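Local coordinates for 2-amino-4-hydroxy-6-hydroxymethyldihydropteridine pyrophosphokinase (Haemophilus influenzae, PDB 1CBK), which probably catalyses the transfer of pyrophosphate from ATP to 6-hydroxymethyl-7,8-dihydropterin, a step in folate biosynthesis, at residues A[10-15]-A[91-96]; A[38-43]-A[55-60]. All blocks are in the same frame, centred on the assembly; numbering follows the deposited sequence.

Interaction 1: residues A[10-15]-A[91-96]; sequences SNLNTP and ERTLDL. With ROI (7,8-dihydro-7,7-dimethyl-6-hydroxypterin), chain D; SO4 (sulfate ion), chain C.
From Ser-10 to Asn-13 the chain runs at a steep angle to residues 91-94, their end-to-end directions 102° apart, and a nearly straight backbone bond runs from Asn-11 N to Arg-92 O (3.1 Å). The Asn-11 side chain completes a two-point clasp on the same residue: its OD1 accepts Arg-92 N at 3.0 Å, end-on to the amide carbonyl. Asparagine suits this place because its short amide can imitate a peptide group; chi1 of 76° sets CG between N and C of its own backbone and brings OD1 toward residues 91-92, while ND2 turns to Pro-52 O. Ser-10 OG donates to Thr-93 O at 2.6 Å, arriving from well above the carbonyl plane, 53° out of it. In the HPPK fold these bonds join the loop between strand 2-10 and helix 15-27 to the lead-in of strand 95-101, where Arg-92 and Asp-95 line the pterin pocket. Arg-92 reaches into that pocket with a bent side chain. Its NH1 donates to O2 of a sulfate, probably from the crystallisation liquor, and NH2 to O3 at 2.7 Å; pterin O9 lies over one guanidinium face, 3.2 Å above the plane. Arg-92 NH1 also forms a salt bridge with Asp-95 OD2 (2.9 Å), meeting it on the syn side but well out of the carboxylate plane, while OD1 pairs with Arg-83, so the carboxylate links two arginines. Farther out the contact is apolar: Leu-12 CG lies 3.8 Å from Glu-91 CB and CD1 approaches the methyl CG2 of Thr-93, whose hydroxyl is engaged with Val-84.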
loop_
_atom_site.group_PDB
_atom_site.type_symbol
_atom_site.label_atom_id
_atom_site.label_comp_id
_atom_site.label_asym_id
_atom_site.label_seq_id
_atom_site.Cartn_x
_atom_site.Cartn_y
_atom_site.Cartn_z
ATOM N N SER A 10 14.035 -7.729 4.745
ATOM C CA SER A 10 15.403 -7.498 4.248
ATOM C C SER A 10 15.641 -8.323 3.017
ATOM O O SER A 10 15.102 -9.425 2.906
ATOM C CB SER A 10 16.452 -7.918 5.302
ATOM O OG SER A 10 17.781 -7.975 4.764
ATOM N N ASN A 11 16.402 -7.795 2.070
ATOM C CA ASN A 11 16.756 -8.588 0.893
ATOM C C ASN A 11 18.218 -8.327 0.480
ATOM O O ASN A 11 18.619 -8.658 -0.636
ATOM C CB ASN A 11 15.801 -8.373 -0.308
ATOM C CG ASN A 11 16.033 -7.066 -1.048
ATOM O OD1 ASN A 11 16.490 -6.069 -0.484
ATOM N ND2 ASN A 11 15.645 -7.047 -2.309
ATOM N N LEU A 12 19.028 -7.817 1.408
ATOM C CA LEU A 12 20.406 -7.475 1.089
ATOM C C LEU A 12 21.371 -7.813 2.231
ATOM O O LEU A 12 21.029 -7.691 3.411
ATOM C CB LEU A 12 20.484 -5.964 0.784
ATOM C CG LEU A 12 21.080 -5.317 -0.474
ATOM C CD1 LEU A 12 21.616 -3.947 -0.106
ATOM C CD2 LEU A 12 22.188 -6.139 -1.106
ATOM N N ASN A 13 22.560 -8.287 1.869
ATOM C CA ASN A 13 23.604 -8.631 2.831
ATOM C C ASN A 13 23.177 -9.630 3.908
ATOM O O ASN A 13 23.246 -9.338 5.112
ATOM C CB ASN A 13 24.175 -7.360 3.488
ATOM C CG ASN A 13 24.895 -6.442 2.495
ATOM O OD1 ASN A 13 25.197 -6.834 1.364
ATOM N ND2 ASN A 13 25.193 -5.219 2.929
ATOM N N THR A 14 22.798 -10.816 3.457
ATOM C CA THR A 14 22.371 -11.917 4.307
ATOM C C THR A 14 21.124 -11.556 5.140
ATOM O O THR A 14 21.200 -11.366 6.353
ATOM C CB THR A 14 23.552 -12.427 5.194
ATOM O OG1 THR A 14 24.731 -12.527 4.386
ATOM C CG2 THR A 14 23.248 -13.802 5.756
ATOM N N PRO A 15 19.950 -11.503 4.482
ATOM C CA PRO A 15 18.648 -11.171 5.074
ATOM C C PRO A 15 18.310 -11.890 6.377
ATOM O O PRO A 15 17.903 -11.250 7.337
ATOM C CB PRO A 15 17.658 -11.526 3.962
ATOM C CG PRO A 15 18.421 -11.239 2.719
ATOM C CD PRO A 15 19.808 -11.765 3.031
ATOM N N GLU A 91 16.340 -2.737 -3.186
ATOM C CA GLU A 91 17.147 -3.393 -2.155
ATOM C C GLU A 91 17.410 -2.608 -0.859
ATOM O O GLU A 91 17.765 -1.447 -0.891
ATOM C CB GLU A 91 18.486 -3.839 -2.752
ATOM C CG GLU A 91 18.396 -4.681 -4.029
ATOM C CD GLU A 91 18.315 -3.862 -5.328
ATOM O OE1 GLU A 91 18.179 -2.617 -5.304
ATOM O OE2 GLU A 91 18.394 -4.496 -6.403
ATOM N N ARG A 92 17.299 -3.287 0.278
ATOM C CA ARG A 92 17.555 -2.675 1.582
ATOM C C ARG A 92 18.031 -3.794 2.516
ATOM O O ARG A 92 17.516 -4.912 2.467
ATOM C CB ARG A 92 16.274 -2.053 2.144
ATOM C CG ARG A 92 15.175 -3.109 2.396
ATOM C CD ARG A 92 13.799 -2.549 2.207
ATOM N NE ARG A 92 13.683 -1.940 0.893
ATOM C CZ ARG A 92 13.220 -0.713 0.698
ATOM N NH1 ARG A 92 12.791 0.009 1.736
ATOM N NH2 ARG A 92 13.159 -0.222 -0.533
ATOM N N THR A 93 19.001 -3.489 3.367
ATOM C CA THR A 93 19.515 -4.474 4.308
ATOM C C THR A 93 18.523 -4.755 5.443
ATOM O O THR A 93 18.528 -5.844 6.008
ATOM C CB THR A 93 20.860 -4.020 4.898
ATOM O OG1 THR A 93 20.692 -2.731 5.486
ATOM C CG2 THR A 93 21.953 -3.931 3.802
ATOM N N LEU A 94 17.677 -3.779 5.777
ATOM C CA LEU A 94 16.701 -3.937 6.857
ATOM C C LEU A 94 15.681 -2.803 6.951
ATOM O O LEU A 94 16.024 -1.632 6.802
ATOM C CB LEU A 94 17.429 -4.016 8.226
ATOM C CG LEU A 94 16.573 -4.147 9.505
ATOM C CD1 LEU A 94 16.085 -5.590 9.645
ATOM C CD2 LEU A 94 17.392 -3.744 10.720
ATOM N N ASP A 95 14.435 -3.172 7.219
ATOM C CA ASP A 95 13.347 -2.222 7.447
ATOM C C ASP A 95 12.577 -2.758 8.662
ATOM O O ASP A 95 12.245 -3.937 8.694
ATOM C CB ASP A 95 12.372 -2.155 6.253
ATOM C CG ASP A 95 12.620 -0.966 5.347
ATOM O OD1 ASP A 95 13.546 -0.185 5.604
ATOM O OD2 ASP A 95 11.878 -0.813 4.359
ATOM N N LEU A 96 12.372 -1.902 9.662
ATOM C CA LEU A 96 11.611 -2.223 10.877
ATOM C C LEU A 96 10.423 -1.272 10.821
ATOM O O LEU A 96 10.618 -0.073 10.674
ATOM C CB LEU A 96 12.435 -1.939 12.143
ATOM C CG LEU A 96 13.713 -2.775 12.278
ATOM C CD1 LEU A 96 14.402 -2.467 13.605
ATOM C CD2 LEU A 96 13.364 -4.256 12.175
HETATM N N1 ROI D . 8.929 -6.820 -0.898
HETATM C C2 ROI D . 8.882 -7.893 -0.035
HETATM N N2 ROI D . 8.562 -9.107 -0.556
HETATM N N3 ROI D . 9.138 -7.785 1.291
HETATM C C4 ROI D . 9.445 -6.601 1.865
HETATM O O4 ROI D . 9.723 -6.498 3.071
HETATM C C4A ROI D . 9.464 -5.430 1.040
HETATM N N5 ROI D . 9.734 -4.267 1.556
HETATM C C6 ROI D . 9.776 -3.096 0.827
HETATM C C7 ROI D . 9.311 -3.122 -0.654
HETATM C C16 ROI D . 7.824 -2.611 -0.782
HETATM C C15 ROI D . 10.272 -2.323 -1.544
HETATM N N8 ROI D . 9.243 -4.510 -1.207
HETATM C C8A ROI D . 9.195 -5.627 -0.394
HETATM O O9 ROI D . 10.188 -2.071 1.459
HETATM S S SO4 C . 11.265 2.996 -0.078
HETATM O O1 SO4 C . 9.723 3.195 -0.355
HETATM O O2 SO4 C . 11.501 2.517 1.464
HETATM O O3 SO4 C . 11.709 1.967 -1.055
HETATM O O4 SO4 C . 12.094 4.368 -0.292
#

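Interaction 2: residues A[38-43]-A[55-60]; sequences SSFYKS and VNAVAK. With ROI (7,8-dihydro-7,7-dimethyl-6-hydroxypterin), chain D.
Ser-43 OG donates to Asn-56 OD1 at 2.9 Å, in the plane of the amide carbonyl, and the same hydroxyl accepts N2 of the bound pterin. The Asn-56 amide faces the pterin ring edge in two opposite roles: OD1 accepts N3 (3.0 Å) and ND2 donates to O4 (2.8 Å), both nearly straight. An amide, with acceptor and donor side by side, matches this N-H and C=O pair; the serine bond, together with one from ND2 to Leu-8 O, helps fix which way round the amide sits. Behind it the backbones of Tyr-41 and Asn-56 form an antiparallel hydrogen-bonded pair, with Asn-56 N 2.8 Å from Tyr-41 O, in the beta hairpin of strands 32-43 and 54-63. Nearer residue 38 the regular pairing gives way. Ser-38 N still donates to Val-58 O, but Val-58 N finds the side-chain OG of Ser-38 at 3.0 Å in place of a carbonyl. A chi1 of 66° holds that hydroxyl between its own backbone N and C, where it also donates to Ser-39 O. On the sheet face bearing Val-55, Phe-40 lies against the other strand: its CB meets Val-55 CG1, and CD1 comes 3.8 Å from Ala-57 CB, the small methyl letting the ring approach the strand closely. Helix 15-27 covers this aromatic with Leu-19 and Leu-23.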
loop_
_atom_site.group_PDB
_atom_site.type_symbol
_atom_site.label_atom_id
_atom_site.label_comp_id
_atom_site.label_asym_id
_atom_site.label_seq_id
_atom_site.Cartn_x
_atom_site.Cartn_y
_atom_site.Cartn_z
ATOM N N SER A 38 7.187 -14.578 14.444
ATOM C CA SER A 38 6.649 -15.511 13.480
ATOM C C SER A 38 7.829 -16.233 12.807
ATOM O O SER A 38 8.992 -15.938 13.104
ATOM C CB SER A 38 5.926 -14.719 12.393
ATOM O OG SER A 38 6.870 -13.927 11.666
ATOM N N SER A 39 7.501 -17.177 11.922
ATOM C CA SER A 39 8.498 -17.885 11.113
ATOM C C SER A 39 9.045 -16.832 10.133
ATOM O O SER A 39 8.463 -15.744 9.995
ATOM C CB SER A 39 7.813 -18.981 10.294
ATOM O OG SER A 39 7.245 -19.985 11.116
ATOM N N PHE A 40 10.164 -17.139 9.476
ATOM C CA PHE A 40 10.771 -16.241 8.494
ATOM C C PHE A 40 10.225 -16.726 7.140
ATOM O O PHE A 40 10.243 -17.937 6.849
ATOM C CB PHE A 40 12.297 -16.360 8.516
ATOM C CG PHE A 40 12.974 -15.633 9.659
ATOM C CD1 PHE A 40 12.259 -15.201 10.776
ATOM C CD2 PHE A 40 14.354 -15.402 9.625
ATOM C CE1 PHE A 40 12.906 -14.555 11.847
ATOM C CE2 PHE A 40 15.018 -14.763 10.690
ATOM C CZ PHE A 40 14.293 -14.340 11.800
ATOM N N TYR A 41 9.752 -15.792 6.314
ATOM C CA TYR A 41 9.156 -16.139 5.025
ATOM C C TYR A 41 9.933 -15.485 3.916
ATOM O O TYR A 41 10.159 -14.287 4.000
ATOM C CB TYR A 41 7.708 -15.615 4.929
ATOM C CG TYR A 41 6.738 -16.276 5.882
ATOM C CD1 TYR A 41 6.672 -15.886 7.223
ATOM C CD2 TYR A 41 5.938 -17.330 5.452
ATOM C CE1 TYR A 41 5.835 -16.538 8.122
ATOM C CE2 TYR A 41 5.093 -17.992 6.343
ATOM C CZ TYR A 41 5.054 -17.595 7.667
ATOM O OH TYR A 41 4.263 -18.274 8.559
ATOM N N LYS A 42 10.310 -16.271 2.897
ATOM C CA LYS A 42 11.028 -15.764 1.720
ATOM C C LYS A 42 9.903 -15.409 0.738
ATOM O O LYS A 42 9.122 -16.276 0.328
ATOM C CB LYS A 42 11.951 -16.837 1.139
ATOM C CG LYS A 42 12.822 -16.356 -0.044
ATOM C CD LYS A 42 13.933 -17.366 -0.310
ATOM C CE LYS A 42 14.945 -16.882 -1.339
ATOM N NZ LYS A 42 14.566 -17.232 -2.743
ATOM N N SER A 43 9.836 -14.145 0.346
ATOM C CA SER A 43 8.763 -13.689 -0.508
ATOM C C SER A 43 9.252 -12.953 -1.747
ATOM O O SER A 43 10.314 -12.338 -1.736
ATOM C CB SER A 43 7.866 -12.753 0.313
ATOM O OG SER A 43 8.619 -11.644 0.802
ATOM N N VAL A 55 13.236 -11.571 2.910
ATOM C CA VAL A 55 12.997 -12.469 4.049
ATOM C C VAL A 55 12.189 -11.543 4.997
ATOM O O VAL A 55 12.609 -10.400 5.270
ATOM C CB VAL A 55 14.282 -13.030 4.707
ATOM C CG1 VAL A 55 13.909 -13.938 5.897
ATOM C CG2 VAL A 55 15.061 -13.863 3.696
ATOM N N ASN A 56 10.996 -12.006 5.379
ATOM C CA ASN A 56 10.068 -11.247 6.204
ATOM C C ASN A 56 9.613 -11.946 7.474
ATOM O O ASN A 56 9.552 -13.164 7.532
ATOM C CB ASN A 56 8.802 -10.910 5.392
ATOM C CG ASN A 56 9.039 -9.828 4.356
ATOM O OD1 ASN A 56 9.109 -10.106 3.164
ATOM N ND2 ASN A 56 9.115 -8.590 4.800
ATOM N N ALA A 57 9.268 -11.153 8.484
ATOM C CA ALA A 57 8.780 -11.687 9.743
ATOM C C ALA A 57 8.033 -10.572 10.451
ATOM O O ALA A 57 8.050 -9.411 10.013
ATOM C CB ALA A 57 9.940 -12.208 10.630
ATOM N N VAL A 58 7.333 -10.953 11.515
ATOM C CA VAL A 58 6.569 -10.019 12.352
ATOM C C VAL A 58 6.875 -10.452 13.779
ATOM O O VAL A 58 6.826 -11.650 14.089
ATOM C CB VAL A 58 5.003 -10.095 12.108
ATOM C CG1 VAL A 58 4.264 -9.159 13.091
ATOM C CG2 VAL A 58 4.644 -9.660 10.669
ATOM N N ALA A 59 7.219 -9.484 14.619
ATOM C CA ALA A 59 7.526 -9.734 16.026
ATOM C C ALA A 59 6.473 -9.086 16.931
ATOM O O ALA A 59 5.935 -8.012 16.617
ATOM C CB ALA A 59 8.922 -9.178 16.362
ATOM N N LYS A 60 6.180 -9.739 18.046
ATOM C CA LYS A 60 5.212 -9.228 19.008
ATOM C C LYS A 60 5.974 -8.799 20.238
ATOM O O LYS A 60 6.790 -9.577 20.767
ATOM C CB LYS A 60 4.220 -10.333 19.385
ATOM C CG LYS A 60 3.185 -9.954 20.456
ATOM C CD LYS A 60 2.318 -11.181 20.830
ATOM C CE LYS A 60 1.338 -10.849 21.929
ATOM N NZ LYS A 60 0.421 -11.997 22.228
HETATM N N1 ROI D . 8.929 -6.820 -0.898
HETATM C C2 ROI D . 8.882 -7.893 -0.035
HETATM N N2 ROI D . 8.562 -9.107 -0.556
HETATM N N3 ROI D . 9.138 -7.785 1.291
HETATM C C4 ROI D . 9.445 -6.601 1.865
HETATM O O4 ROI D . 9.723 -6.498 3.071
HETATM C C4A ROI D . 9.464 -5.430 1.040
HETATM N N5 ROI D . 9.734 -4.267 1.556
HETATM C C6 ROI D . 9.776 -3.096 0.827
HETATM C C7 ROI D . 9.311 -3.122 -0.654
HETATM C C16 ROI D . 7.824 -2.611 -0.782
HETATM C C15 ROI D . 10.272 -2.323 -1.544
HETATM N N8 ROI D . 9.243 -4.510 -1.207
HETATM C C8A ROI D . 9.195 -5.627 -0.394
HETATM O O9 ROI D . 10.188 -2.071 1.459
#

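Both contacts are largely buried and reach the same sheet. They meet where Ser-10 O lies 2.8 Å from Val-55 N, probably hydrogen-bonded, and where Pro-15 packs on Val-55. Interaction 2 lies closer to the middle of the chain, its centre about 8 Å from the chain's centre against about 12 Å for interaction 1, and it pairs two strands of one hairpin. Interaction 1 instead ties together loop segments far apart in sequence, with a smaller share of its touching residues buried. Interaction 2 offers the pterin neutral groups that recognise the ring edge, whereas in interaction 1 residues 91-96 bring charged groups near O9 and the sulfate, and 10-15 holds their backbone.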